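Local coordinates for type VI immunity protein Atu4351 (PDB 6ITW), which probably protects Agrobacterium cells by neutralising the toxic effector with which it is paired in the type VI secretion system, at residues 79-85 and 97-102; 28-32 and 60-64; 54-58 and 139-145; 89-93 and 168-172. One frame throughout, in Å; residues are numbered along the deposited sequence.

Interaction 1: 79-85 and 97-102; sequences LNPVRTH and AWNEDY
Arg83, just before strand 84-90, and His85 within it face the two acidic residues that follow strand 94-99. The guanidinium of Arg83 takes the carboxylate of Asp101 side-on, with NE to OD2 at 2.8 Å and NH2 to OD1 at 2.7 Å; the two planes lie 21° apart, and both oxygens are met on the syn side, though from somewhat out of the carboxylate plane. Glu100 arrives differently, its OE1 poised over one face of the guanidinium, 3.3 Å from NH1, where charge alone acts. Its other oxygen, OE2, accepts from His85 NE2 at 2.8 Å through the anti lone pair, with ring and carboxylate nearly coplanar.

Behind these groups the antiparallel strands pair through two reciprocal backbone bonds between His85 and Trp98, and Glu100 N reaches Arg83 O. On the face shared by Thr84 and Asn99, the amide ND2 donates to Thr84 OG1 at 3.0 Å, and that hydroxyl in turn donates to Asn80 O. With CG anti to its backbone N (chi1 175°), Asn99 also places OD1 to accept from Asp101 N, an Asx turn, and from Tyr102 N, which probably helps to position Asp101. A water ties Asn80 N, Asn99 ND2 and Asp101 OD2 together.

Arg83 thus meets one carboxylate at its edge and another over a face; Glu100 may favour a protonated His85, though Arg83 shares its charge.

Interaction 2: 28-32 and 60-64; sequences DIARY and CNPEK
Asp28 and Asn61 supply the clearest hydrogen bond between helix 26-31 and the loop 60-64. Asn61 ND2 donates to Asp28 OD2 over 2.9 Å, meeting the oxygen on its anti side, well out of the carboxylate plane, with the amide and carboxylate planes perpendicular. The amide is held from its other end as well, since OD1 accepts from Glu63 N in an Asx turn. A second, weak bond runs between Tyr32 OH and Glu63 OE1, 2.8 Å apart.

The charged contacts are looser. Arg31 lies with one guanidinium face beneath the Glu63 carboxylate, and its NE is a long 3.9 Å from OE1, so the attraction is purely electrostatic. At its edge the same guanidinium meets Asp28, NH1 lying 2.6 Å from OD1 in a salt bridge whose hydrogen bond is weak in angle. Glu63 has a further partner in Lys66.

Apolar packing is small: Pro62 CB rests 3.9 Å from Tyr32 CZ, while Pro62 CG lies over one face of the phenol ring and Arg31 CG over the other, both near the rim.

The contact packs the C-terminal end of helix 26-31 against the connection between strand 57-59 and helix 66-73, with Met24 beside Asn61 and Pro62, and Tyr32 edge-to-face with His85 of strand 84-90.

Interaction 3: 54-58 and 139-145; sequences QGYFQ and IDAESFD
Tyr56 reaches into the loop 139-145 until its hydroxyl meets the backbone of Ala141. From CB, a chi1 of -164° swings the ring opposite the backbone N and into the bend of the loop. Along one edge, CD2 and then CE2 pass Ile139 O, the latter at 3.2 Å and close to the ring plane; CE2 also lies 4.0 Å from Phe144 CB. Along the other edge, CE1 is 3.7 Å from Asp145 OD2, whose carboxylate stands nearly perpendicular to the ring. At the tip, OH donates to Ala141 O over 2.6 Å, coming from above the carbonyl plane. Phe144 N reaches the same oxygen from the opposite face of that plane, so the carbonyl that accepts the backbone bond of the 3-10 turn 142-144 also receives the phenol. A water over the centre of one ring face bridges Tyr56 O and Phe144 O.

Phe57 makes the second, wholly apolar part of the contact. Ile139 CG2 stands over the middle of its ring, 3.6 Å from the centroid and 14° off the normal, a CH-pi contact, while Ile139 CD1 packs on Phe57 CB.

Phe155 of helix 155-162 meets the Tyr56 ring edge-to-face, and its backbone N binds Asp145 OD1. Ile139 also touches Trp52 of strand 49-52 and Phe15 of helix 9-15. The loop that follows helix 128-137 is in this way packed against the beginning of strand 57-59 in the main sheet.

Interaction 4: 89-93 and 168-172; sequences FSAFG and GQIYS
Ile170 and Phe89 cross at about a right angle, the CG2 methyl of the isoleucine lying 3.6 Å from both CD1 and CE1 of the ring. Phe89 has its CG between the backbone N and the carbonyl carbon (chi1 39°), a rotamer that directs the ring toward strand 169-173 and brings its edge past Gln169 O. The other branch of Ile170 extends in a different direction: CD1 rests 3.9 Å from Gly93 CA, where the absence of a side chain permits this close approach.

Tyr171 packs on the middle of the turn. Its CD2 lies 3.9 Å from Ala91 CB, and its CB is 4.2 Å from Phe92 CD1, so that the base of Tyr171 touches the rim of the Phe92 ring.

Between these apolar groups runs a single direct backbone bond, Tyr171 N to Ala91 O at 2.8 Å, almost straight at the carbonyl. A water adds a second link by donating to Phe92 O and Tyr171 O. The acceptor Ala91 belongs to a type I turn from Ser90 to Gly93, which Ser90 OG reinforces by accepting from Phe92 N in an ST turn.

This turn joins strands 84-90 and 94-99 of the main sheet, and the contact sets it against the two-stranded sheet formed by 169-173 and 188-192. Helix 155-162 packs on Ala91, Phe92 and Tyr171 through Phe155, Leu158 and Leu162, while Ala193 of helix 193-200 touches both Phe89 and Ile170.

In the fold
Strand 84-90 carries two of the contacts: interaction 1 forms near its beginning and interaction 4 at its end, with centres about 21 Å apart on opposite sides of the chain's centre. Interaction 2 touches the first through His85 and Tyr32, with His85 ND1 3.5 Å from Tyr32 CE1, and the fourth through Cys60 and Phe89. Interactions 3 and 4 lie closer, about 10 Å between centres, and Gln58 joins them by bonding Phe89 and Gly168. Interactions 1 and 2 lie within the GAD-like domain, whereas 3 and 4 connect it with the Tdi1 C-terminal region, consistent with one compact unit.

Interaction 1: 79-85 and 97-102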
loop_
_atom_site.group_PDB
_atom_site.type_symbol
_atom_site.label_atom_id
_atom_site.label_comp_id
_atom_site.label_asym_id
_atom_site.label_seq_id
_atom_site.Cartn_x
_atom_site.Cartn_y
_atom_site.Cartn_z
ATOM N N LEU A 79 -15.197 3.522 2.209
ATOM C CA LEU A 79 -13.770 3.675 2.506
ATOM C C LEU A 79 -13.454 5.165 2.540
ATOM O O LEU A 79 -12.862 5.734 1.621
ATOM C CB LEU A 79 -12.919 2.943 1.478
ATOM C CG LEU A 79 -13.162 1.446 1.438
ATOM C CD1 LEU A 79 -12.244 0.815 0.395
ATOM C CD2 LEU A 79 -12.971 0.849 2.842
ATOM N N ASN A 80 -13.851 5.793 3.628
ATOM C CA ASN A 80 -13.729 7.235 3.757
ATOM C C ASN A 80 -12.263 7.631 3.926
ATOM O O ASN A 80 -11.615 7.178 4.881
ATOM C CB ASN A 80 -14.586 7.671 4.945
ATOM C CG ASN A 80 -14.362 9.105 5.357
ATOM O OD1 ASN A 80 -13.868 9.942 4.591
ATOM N ND2 ASN A 80 -14.732 9.400 6.593
ATOM N N PRO A 81 -11.710 8.477 3.055
ATOM C CA PRO A 81 -10.281 8.833 3.187
ATOM C C PRO A 81 -9.904 9.333 4.573
ATOM O O PRO A 81 -8.795 9.042 5.049
ATOM C CB PRO A 81 -10.073 9.931 2.130
ATOM C CG PRO A 81 -11.338 10.023 1.342
ATOM C CD PRO A 81 -12.421 9.268 2.036
ATOM N N VAL A 82 -10.810 10.055 5.247
ATOM C CA VAL A 82 -10.523 10.607 6.573
ATOM C C VAL A 82 -10.255 9.510 7.593
ATOM O O VAL A 82 -9.581 9.749 8.597
ATOM C CB VAL A 82 -11.684 11.531 7.038
ATOM C CG1 VAL A 82 -11.405 12.123 8.416
ATOM C CG2 VAL A 82 -11.909 12.674 6.045
ATOM N N ARG A 83 -10.747 8.296 7.352
ATOM C CA ARG A 83 -10.565 7.176 8.269
ATOM C C ARG A 83 -9.666 6.087 7.680
ATOM O O ARG A 83 -9.700 4.931 8.131
ATOM C CB ARG A 83 -11.934 6.608 8.659
ATOM C CG ARG A 83 -12.794 7.641 9.392
ATOM C CD ARG A 83 -14.254 7.218 9.540
ATOM N NE ARG A 83 -14.416 6.046 10.390
ATOM C CZ ARG A 83 -14.343 6.082 11.724
ATOM N NH1 ARG A 83 -14.091 7.235 12.342
ATOM N NH2 ARG A 83 -14.512 4.969 12.440
ATOM N N THR A 84 -8.862 6.433 6.677
ATOM C CA THR A 84 -8.011 5.462 6.001
ATOM C C THR A 84 -6.590 5.994 5.984
ATOM O O THR A 84 -6.352 7.135 5.569
ATOM C CB THR A 84 -8.497 5.180 4.581
ATOM O OG1 THR A 84 -9.909 4.916 4.604
ATOM C CG2 THR A 84 -7.744 3.972 3.996
ATOM N N HIS A 85 -5.652 5.173 6.436
ATOM C CA HIS A 85 -4.313 5.651 6.751
ATOM C C HIS A 85 -3.286 4.790 6.039
ATOM O O HIS A 85 -3.261 3.571 6.228
ATOM C CB HIS A 85 -4.101 5.644 8.265
ATOM C CG HIS A 85 -5.250 6.247 9.004
ATOM N ND1 HIS A 85 -5.544 7.594 8.940
ATOM C CD2 HIS A 85 -6.219 5.683 9.763
ATOM C CE1 HIS A 85 -6.628 7.836 9.656
ATOM N NE2 HIS A 85 -7.058 6.694 10.163
ATOM N N ALA A 97 -2.873 0.048 3.672
ATOM C CA ALA A 97 -3.549 1.091 4.430
ATOM C C ALA A 97 -4.426 0.468 5.504
ATOM O O ALA A 97 -4.864 -0.680 5.399
ATOM C CB ALA A 97 -4.410 1.988 3.532
ATOM N N TRP A 98 -4.690 1.235 6.549
ATOM C CA TRP A 98 -5.585 0.782 7.603
ATOM C C TRP A 98 -6.850 1.628 7.567
ATOM O O TRP A 98 -6.792 2.857 7.733
ATOM C CB TRP A 98 -4.920 0.876 8.972
ATOM C CG TRP A 98 -5.832 0.462 10.066
ATOM C CD1 TRP A 98 -6.543 1.285 10.904
ATOM C CD2 TRP A 98 -6.157 -0.879 10.444
ATOM N NE1 TRP A 98 -7.277 0.531 11.785
ATOM C CE2 TRP A 98 -7.055 -0.800 11.532
ATOM C CE3 TRP A 98 -5.763 -2.142 9.980
ATOM C CZ2 TRP A 98 -7.574 -1.940 12.159
ATOM C CZ3 TRP A 98 -6.278 -3.276 10.603
ATOM C CH2 TRP A 98 -7.178 -3.163 11.683
ATOM N N ASN A 99 -7.985 0.977 7.351
ATOM C CA ASN A 99 -9.281 1.643 7.415
ATOM C C ASN A 99 -9.875 1.393 8.796
ATOM O O ASN A 99 -9.962 0.237 9.240
ATOM C CB ASN A 99 -10.235 1.140 6.329
ATOM C CG ASN A 99 -11.624 1.749 6.457
ATOM O OD1 ASN A 99 -12.479 1.226 7.176
ATOM N ND2 ASN A 99 -11.844 2.876 5.783
ATOM N N GLU A 100 -10.296 2.475 9.464
ATOM C CA GLU A 100 -10.755 2.369 10.850
ATOM C C GLU A 100 -12.018 1.528 10.986
ATOM O O GLU A 100 -12.256 0.950 12.053
ATOM C CB GLU A 100 -11.004 3.751 11.437
ATOM C CG GLU A 100 -9.759 4.540 11.710
ATOM C CD GLU A 100 -10.087 5.968 12.079
ATOM O OE1 GLU A 100 -11.018 6.162 12.891
ATOM O OE2 GLU A 100 -9.431 6.896 11.553
ATOM N N ASP A 101 -12.829 1.431 9.928
ATOM C CA ASP A 101 -14.073 0.670 9.984
ATOM C C ASP A 101 -13.943 -0.737 9.429
ATOM O O ASP A 101 -14.605 -1.649 9.933
ATOM C CB ASP A 101 -15.186 1.417 9.225
ATOM C CG ASP A 101 -15.362 2.850 9.713
ATOM O OD1 ASP A 101 -15.647 3.043 10.923
ATOM O OD2 ASP A 101 -15.189 3.790 8.905
ATOM N N TYR A 102 -13.106 -0.949 8.410
ATOM C CA TYR A 102 -13.070 -2.236 7.723
ATOM C C TYR A 102 -11.676 -2.855 7.676
ATOM O O TYR A 102 -11.484 -3.876 6.997
ATOM C CB TYR A 102 -13.661 -2.078 6.316
ATOM C CG TYR A 102 -15.111 -1.607 6.332
ATOM C CD1 TYR A 102 -16.164 -2.497 6.570
ATOM C CD2 TYR A 102 -15.424 -0.263 6.132
ATOM C CE1 TYR A 102 -17.508 -2.049 6.593
ATOM C CE2 TYR A 102 -16.747 0.199 6.159
ATOM C CZ TYR A 102 -17.784 -0.696 6.385
ATOM O OH TYR A 102 -19.083 -0.216 6.396
HETATM O O HOH W 1 -14.472 4.384 6.086
#

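Interaction 2: 28-32 and 60-64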
loop_
_atom_site.group_PDB
_atom_site.type_symbol
_atom_site.label_atom_id
_atom_site.label_comp_id
_atom_site.label_asym_id
_atom_site.label_seq_id
_atom_site.Cartn_x
_atom_site.Cartn_y
_atom_site.Cartn_z
ATOM N N ASP A 28 3.127 12.746 15.809
ATOM C CA ASP A 28 2.493 11.978 14.738
ATOM C C ASP A 28 1.821 10.708 15.270
ATOM O O ASP A 28 0.676 10.410 14.912
ATOM C CB ASP A 28 3.526 11.652 13.654
ATOM C CG ASP A 28 3.767 12.826 12.711
ATOM O OD1 ASP A 28 3.035 13.835 12.828
ATOM O OD2 ASP A 28 4.684 12.749 11.861
ATOM N N ILE A 29 2.504 9.958 16.145
ATOM C CA ILE A 29 1.899 8.738 16.682
ATOM C C ILE A 29 0.699 9.073 17.566
ATOM O O ILE A 29 -0.262 8.292 17.652
ATOM C CB ILE A 29 2.944 7.900 17.450
ATOM C CG1 ILE A 29 4.091 7.467 16.534
ATOM C CG2 ILE A 29 2.312 6.648 18.093
ATOM C CD1 ILE A 29 5.114 6.585 17.244
ATOM N N ALA A 30 0.729 10.228 18.239
ATOM C CA ALA A 30 -0.394 10.606 19.090
ATOM C C ALA A 30 -1.636 10.852 18.250
ATOM O O ALA A 30 -2.743 10.432 18.612
ATOM C CB ALA A 30 -0.041 11.847 19.912
ATOM N N ARG A 31 -1.452 11.498 17.100
ATOM C CA ARG A 31 -2.523 11.736 16.144
ATOM C C ARG A 31 -3.325 10.476 15.789
ATOM O O ARG A 31 -4.492 10.588 15.402
ATOM C CB ARG A 31 -1.896 12.370 14.902
ATOM C CG ARG A 31 -2.849 12.768 13.812
ATOM C CD ARG A 31 -2.128 13.568 12.724
ATOM N NE ARG A 31 -1.716 14.901 13.165
ATOM C CZ ARG A 31 -0.455 15.266 13.382
ATOM N NH1 ARG A 31 0.525 14.395 13.192
ATOM N NH2 ARG A 31 -0.170 16.505 13.782
ATOM N N TYR A 32 -2.767 9.275 15.942
ATOM C CA TYR A 32 -3.473 8.079 15.486
ATOM C C TYR A 32 -3.945 7.180 16.623
ATOM O O TYR A 32 -4.399 6.057 16.364
ATOM C CB TYR A 32 -2.604 7.309 14.483
ATOM C CG TYR A 32 -2.394 8.132 13.234
ATOM C CD1 TYR A 32 -3.385 8.200 12.273
ATOM C CD2 TYR A 32 -1.233 8.898 13.042
ATOM C CE1 TYR A 32 -3.238 8.971 11.134
ATOM C CE2 TYR A 32 -1.075 9.687 11.888
ATOM C CZ TYR A 32 -2.095 9.707 10.934
ATOM O OH TYR A 32 -2.017 10.465 9.772
ATOM N N CYS A 60 5.798 3.857 5.661
ATOM C CA CYS A 60 5.706 5.289 5.437
ATOM C C CYS A 60 4.928 5.932 6.574
ATOM O O CYS A 60 4.121 5.289 7.250
ATOM C CB CYS A 60 5.036 5.615 4.085
ATOM S SG CYS A 60 3.273 5.116 3.943
ATOM N N ASN A 61 5.175 7.222 6.764
ATOM C CA ASN A 61 4.412 8.008 7.719
ATOM C C ASN A 61 3.043 8.343 7.139
ATOM O O ASN A 61 2.970 9.071 6.146
ATOM C CB ASN A 61 5.192 9.275 8.075
ATOM C CG ASN A 61 4.579 10.037 9.236
ATOM O OD1 ASN A 61 3.346 10.144 9.353
ATOM N ND2 ASN A 61 5.440 10.563 10.114
ATOM N N PRO A 62 1.940 7.847 7.727
ATOM C CA PRO A 62 0.603 8.129 7.158
ATOM C C PRO A 62 0.328 9.601 6.975
ATOM O O PRO A 62 -0.385 9.993 6.043
ATOM C CB PRO A 62 -0.373 7.534 8.184
ATOM C CG PRO A 62 0.452 6.732 9.123
ATOM C CD PRO A 62 1.857 7.193 9.040
ATOM N N GLU A 63 0.863 10.429 7.871
ATOM C CA GLU A 63 0.670 11.863 7.755
ATOM C C GLU A 63 1.249 12.397 6.446
ATOM O O GLU A 63 0.646 13.265 5.808
ATOM C CB GLU A 63 1.285 12.560 8.971
ATOM C CG GLU A 63 0.875 14.025 9.116
ATOM C CD GLU A 63 -0.620 14.211 9.417
ATOM O OE1 GLU A 63 -1.335 13.219 9.718
ATOM O OE2 GLU A 63 -1.078 15.369 9.355
ATOM N N LYS A 64 2.391 11.854 6.000
ATOM C CA LYS A 64 3.068 12.378 4.814
ATOM C C LYS A 64 2.376 11.973 3.515
ATOM O O LYS A 64 2.532 12.670 2.505
ATOM C CB LYS A 64 4.540 11.930 4.811
ATOM C CG LYS A 64 5.360 12.671 5.889
ATOM C CD LYS A 64 6.743 12.068 6.179
ATOM C CE LYS A 64 7.692 12.180 4.990
ATOM N NZ LYS A 64 9.129 12.011 5.406
#

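Interaction 3: 54-58 and 139-145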
loop_
_atom_site.group_PDB
_atom_site.type_symbol
_atom_site.label_atom_id
_atom_site.label_comp_id
_atom_site.label_asym_id
_atom_site.label_seq_id
_atom_site.Cartn_x
_atom_site.Cartn_y
_atom_site.Cartn_z
ATOM N N GLN A 54 15.012 -5.315 0.444
ATOM C CA GLN A 54 15.721 -4.503 -0.544
ATOM C C GLN A 54 14.780 -3.601 -1.348
ATOM O O GLN A 54 15.066 -3.241 -2.496
ATOM C CB GLN A 54 16.552 -5.396 -1.469
ATOM C CG GLN A 54 17.591 -6.275 -0.728
ATOM C CD GLN A 54 18.469 -7.033 -1.707
ATOM O OE1 GLN A 54 19.246 -6.431 -2.466
ATOM N NE2 GLN A 54 18.329 -8.359 -1.724
ATOM N N GLY A 55 13.665 -3.188 -0.746
ATOM C CA GLY A 55 12.733 -2.276 -1.391
ATOM C C GLY A 55 11.433 -2.920 -1.815
ATOM O O GLY A 55 10.565 -2.226 -2.353
ATOM N N TYR A 56 11.267 -4.221 -1.578
ATOM C CA TYR A 56 10.028 -4.901 -1.941
ATOM C C TYR A 56 8.839 -4.356 -1.157
ATOM O O TYR A 56 7.696 -4.420 -1.630
ATOM C CB TYR A 56 10.201 -6.402 -1.705
ATOM C CG TYR A 56 9.191 -7.292 -2.369
ATOM C CD1 TYR A 56 9.405 -7.778 -3.662
ATOM C CD2 TYR A 56 8.035 -7.680 -1.695
ATOM C CE1 TYR A 56 8.478 -8.613 -4.277
ATOM C CE2 TYR A 56 7.109 -8.513 -2.288
ATOM C CZ TYR A 56 7.334 -8.975 -3.584
ATOM O OH TYR A 56 6.415 -9.804 -4.172
ATOM N N PHE A 57 9.089 -3.831 0.044
ATOM C CA PHE A 57 8.094 -3.137 0.851
ATOM C C PHE A 57 8.828 -2.097 1.690
ATOM O O PHE A 57 9.978 -2.296 2.078
ATOM C CB PHE A 57 7.294 -4.113 1.738
ATOM C CG PHE A 57 6.193 -3.451 2.562
ATOM C CD1 PHE A 57 4.906 -3.286 2.047
ATOM C CD2 PHE A 57 6.445 -3.015 3.859
ATOM C CE1 PHE A 57 3.894 -2.698 2.814
ATOM C CE2 PHE A 57 5.452 -2.414 4.627
ATOM C CZ PHE A 57 4.173 -2.255 4.108
ATOM N N GLN A 58 8.180 -0.971 1.929
ATOM C CA GLN A 58 8.722 0.050 2.806
ATOM C C GLN A 58 7.570 0.627 3.605
ATOM O O GLN A 58 6.436 0.662 3.123
ATOM C CB GLN A 58 9.433 1.166 2.039
ATOM C CG GLN A 58 8.526 1.973 1.139
ATOM C CD GLN A 58 9.301 2.882 0.216
ATOM O OE1 GLN A 58 9.492 4.065 0.512
ATOM N NE2 GLN A 58 9.763 2.332 -0.921
ATOM N N ILE A 139 3.808 -9.100 3.497
ATOM C CA ILE A 139 4.232 -8.127 2.485
ATOM C C ILE A 139 5.209 -8.728 1.478
ATOM O O ILE A 139 5.646 -8.045 0.541
ATOM C CB ILE A 139 4.825 -6.856 3.133
ATOM C CG1 ILE A 139 6.003 -7.164 4.076
ATOM C CG2 ILE A 139 3.746 -6.112 3.884
ATOM C CD1 ILE A 139 7.343 -7.429 3.392
ATOM N N ASP A 140 5.580 -9.992 1.656
ATOM C CA ASP A 140 6.459 -10.644 0.690
ATOM C C ASP A 140 5.708 -11.491 -0.338
ATOM O O ASP A 140 6.349 -12.095 -1.206
ATOM C CB ASP A 140 7.505 -11.502 1.412
ATOM C CG ASP A 140 6.885 -12.654 2.207
ATOM O OD1 ASP A 140 5.686 -12.590 2.583
ATOM O OD2 ASP A 140 7.620 -13.633 2.465
ATOM N N ALA A 141 4.380 -11.546 -0.275
ATOM C CA ALA A 141 3.618 -12.304 -1.270
ATOM C C ALA A 141 3.935 -11.821 -2.684
ATOM O O ALA A 141 4.287 -10.653 -2.906
ATOM C CB ALA A 141 2.112 -12.179 -1.012
ATOM N N GLU A 142 3.816 -12.740 -3.649
ATOM C CA GLU A 142 4.053 -12.386 -5.049
ATOM C C GLU A 142 3.061 -11.349 -5.549
ATOM O O GLU A 142 3.362 -10.608 -6.491
ATOM C CB GLU A 142 3.960 -13.614 -5.941
ATOM C CG GLU A 142 5.068 -14.614 -5.766
ATOM C CD GLU A 142 4.922 -15.778 -6.729
ATOM O OE1 GLU A 142 4.647 -15.543 -7.925
ATOM O OE2 GLU A 142 5.048 -16.934 -6.278
ATOM N N SER A 143 1.876 -11.283 -4.939
ATOM C CA SER A 143 0.881 -10.300 -5.346
ATOM C C SER A 143 1.377 -8.865 -5.175
ATOM O O SER A 143 0.785 -7.942 -5.750
ATOM C CB SER A 143 -0.406 -10.504 -4.546
ATOM O OG SER A 143 -0.192 -10.247 -3.158
ATOM N N PHE A 144 2.427 -8.645 -4.387
ATOM C CA PHE A 144 2.977 -7.304 -4.240
ATOM C C PHE A 144 4.098 -7.028 -5.210
ATOM O O PHE A 144 4.593 -5.897 -5.250
ATOM C CB PHE A 144 3.467 -7.069 -2.816
ATOM C CG PHE A 144 2.368 -7.083 -1.827
ATOM C CD1 PHE A 144 1.374 -6.120 -1.882
ATOM C CD2 PHE A 144 2.294 -8.067 -0.864
ATOM C CE1 PHE A 144 0.332 -6.125 -0.986
ATOM C CE2 PHE A 144 1.256 -8.075 0.049
ATOM C CZ PHE A 144 0.272 -7.103 -0.015
ATOM N N ASP A 145 4.501 -8.032 -5.986
ATOM C CA ASP A 145 5.384 -7.813 -7.121
ATOM C C ASP A 145 4.517 -7.167 -8.195
ATOM O O ASP A 145 3.409 -6.706 -7.903
ATOM C CB ASP A 145 6.017 -9.142 -7.586
ATOM C CG ASP A 145 7.431 -8.976 -8.175
ATOM O OD1 ASP A 145 7.678 -8.052 -8.998
ATOM O OD2 ASP A 145 8.304 -9.809 -7.824
HETATM O O HOH W 2 7.118 -5.079 -4.566
#

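Interaction 4: 89-93 and 168-172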
loop_
_atom_site.group_PDB
_atom_site.type_symbol
_atom_site.label_atom_id
_atom_site.label_comp_id
_atom_site.label_asym_id
_atom_site.label_seq_id
_atom_site.Cartn_x
_atom_site.Cartn_y
_atom_site.Cartn_z
ATOM N N PHE A 89 4.119 0.781 1.442
ATOM C CA PHE A 89 3.784 0.375 0.081
ATOM C C PHE A 89 4.852 -0.526 -0.529
ATOM O O PHE A 89 6.045 -0.419 -0.224
ATOM C CB PHE A 89 3.540 1.591 -0.836
ATOM C CG PHE A 89 4.475 2.758 -0.591
ATOM C CD1 PHE A 89 5.687 2.857 -1.274
ATOM C CD2 PHE A 89 4.113 3.784 0.285
ATOM C CE1 PHE A 89 6.523 3.950 -1.086
ATOM C CE2 PHE A 89 4.942 4.888 0.477
ATOM C CZ PHE A 89 6.148 4.967 -0.205
ATOM N N SER A 90 4.397 -1.409 -1.414
ATOM C CA SER A 90 5.284 -2.204 -2.250
ATOM C C SER A 90 6.225 -1.334 -3.065
ATOM O O SER A 90 6.110 -0.100 -3.080
ATOM C CB SER A 90 4.472 -3.080 -3.205
ATOM O OG SER A 90 4.046 -2.317 -4.331
ATOM N N ALA A 91 7.128 -1.993 -3.791
ATOM C CA ALA A 91 8.072 -1.319 -4.665
ATOM C C ALA A 91 7.406 -0.637 -5.860
ATOM O O ALA A 91 8.048 0.192 -6.526
ATOM C CB ALA A 91 9.096 -2.343 -5.156
ATOM N N PHE A 92 6.157 -0.989 -6.168
ATOM C CA PHE A 92 5.411 -0.396 -7.270
ATOM C C PHE A 92 4.295 0.529 -6.786
ATOM O O PHE A 92 3.396 0.874 -7.560
ATOM C CB PHE A 92 4.845 -1.492 -8.173
ATOM C CG PHE A 92 5.889 -2.475 -8.636
ATOM C CD1 PHE A 92 6.607 -2.247 -9.802
ATOM C CD2 PHE A 92 6.182 -3.600 -7.880
ATOM C CE1 PHE A 92 7.592 -3.127 -10.208
ATOM C CE2 PHE A 92 7.166 -4.493 -8.291
ATOM C CZ PHE A 92 7.869 -4.258 -9.455
ATOM N N GLY A 93 4.325 0.939 -5.523
ATOM C CA GLY A 93 3.367 1.933 -5.077
ATOM C C GLY A 93 2.043 1.370 -4.621
ATOM O O GLY A 93 1.085 2.126 -4.455
ATOM N N GLY A 168 11.013 6.357 0.320
ATOM C CA GLY A 168 10.242 7.388 -0.326
ATOM C C GLY A 168 10.286 7.384 -1.840
ATOM O O GLY A 168 9.784 8.338 -2.451
ATOM N N GLN A 169 10.855 6.349 -2.466
ATOM C CA GLN A 169 10.741 6.136 -3.906
ATOM C C GLN A 169 10.013 4.838 -4.231
ATOM O O GLN A 169 9.899 3.943 -3.390
ATOM C CB GLN A 169 12.099 6.056 -4.584
ATOM C CG GLN A 169 12.974 7.251 -4.440
ATOM C CD GLN A 169 14.311 6.969 -5.082
ATOM O OE1 GLN A 169 14.885 5.881 -4.893
ATOM N NE2 GLN A 169 14.793 7.915 -5.885
ATOM N N ILE A 170 9.548 4.737 -5.489
ATOM C CA ILE A 170 8.964 3.520 -6.054
ATOM C C ILE A 170 9.450 3.383 -7.496
ATOM O O ILE A 170 9.965 4.328 -8.092
ATOM C CB ILE A 170 7.413 3.521 -6.031
ATOM C CG1 ILE A 170 6.867 4.737 -6.784
ATOM C CG2 ILE A 170 6.863 3.503 -4.606
ATOM C CD1 ILE A 170 5.323 4.716 -6.988
ATOM N N TYR A 171 9.271 2.186 -8.064
ATOM C CA TYR A 171 9.417 1.985 -9.506
ATOM C C TYR A 171 8.102 2.342 -10.186
ATOM O O TYR A 171 7.037 1.864 -9.783
ATOM C CB TYR A 171 9.790 0.543 -9.851
ATOM C CG TYR A 171 11.043 0.040 -9.162
ATOM C CD1 TYR A 171 12.254 0.715 -9.297
ATOM C CD2 TYR A 171 11.014 -1.119 -8.383
ATOM C CE1 TYR A 171 13.406 0.247 -8.675
ATOM C CE2 TYR A 171 12.172 -1.604 -7.755
ATOM C CZ TYR A 171 13.361 -0.912 -7.910
ATOM O OH TYR A 171 14.499 -1.374 -7.292
ATOM N N SER A 172 8.183 3.170 -11.218
ATOM C CA SER A 172 7.029 3.737 -11.882
ATOM C C SER A 172 7.278 3.756 -13.385
ATOM O O SER A 172 8.414 3.974 -13.827
ATOM C CB SER A 172 6.774 5.168 -11.377
ATOM O OG SER A 172 5.594 5.738 -11.940
HETATM O O HOH W 3 4.362 2.021 -10.117
#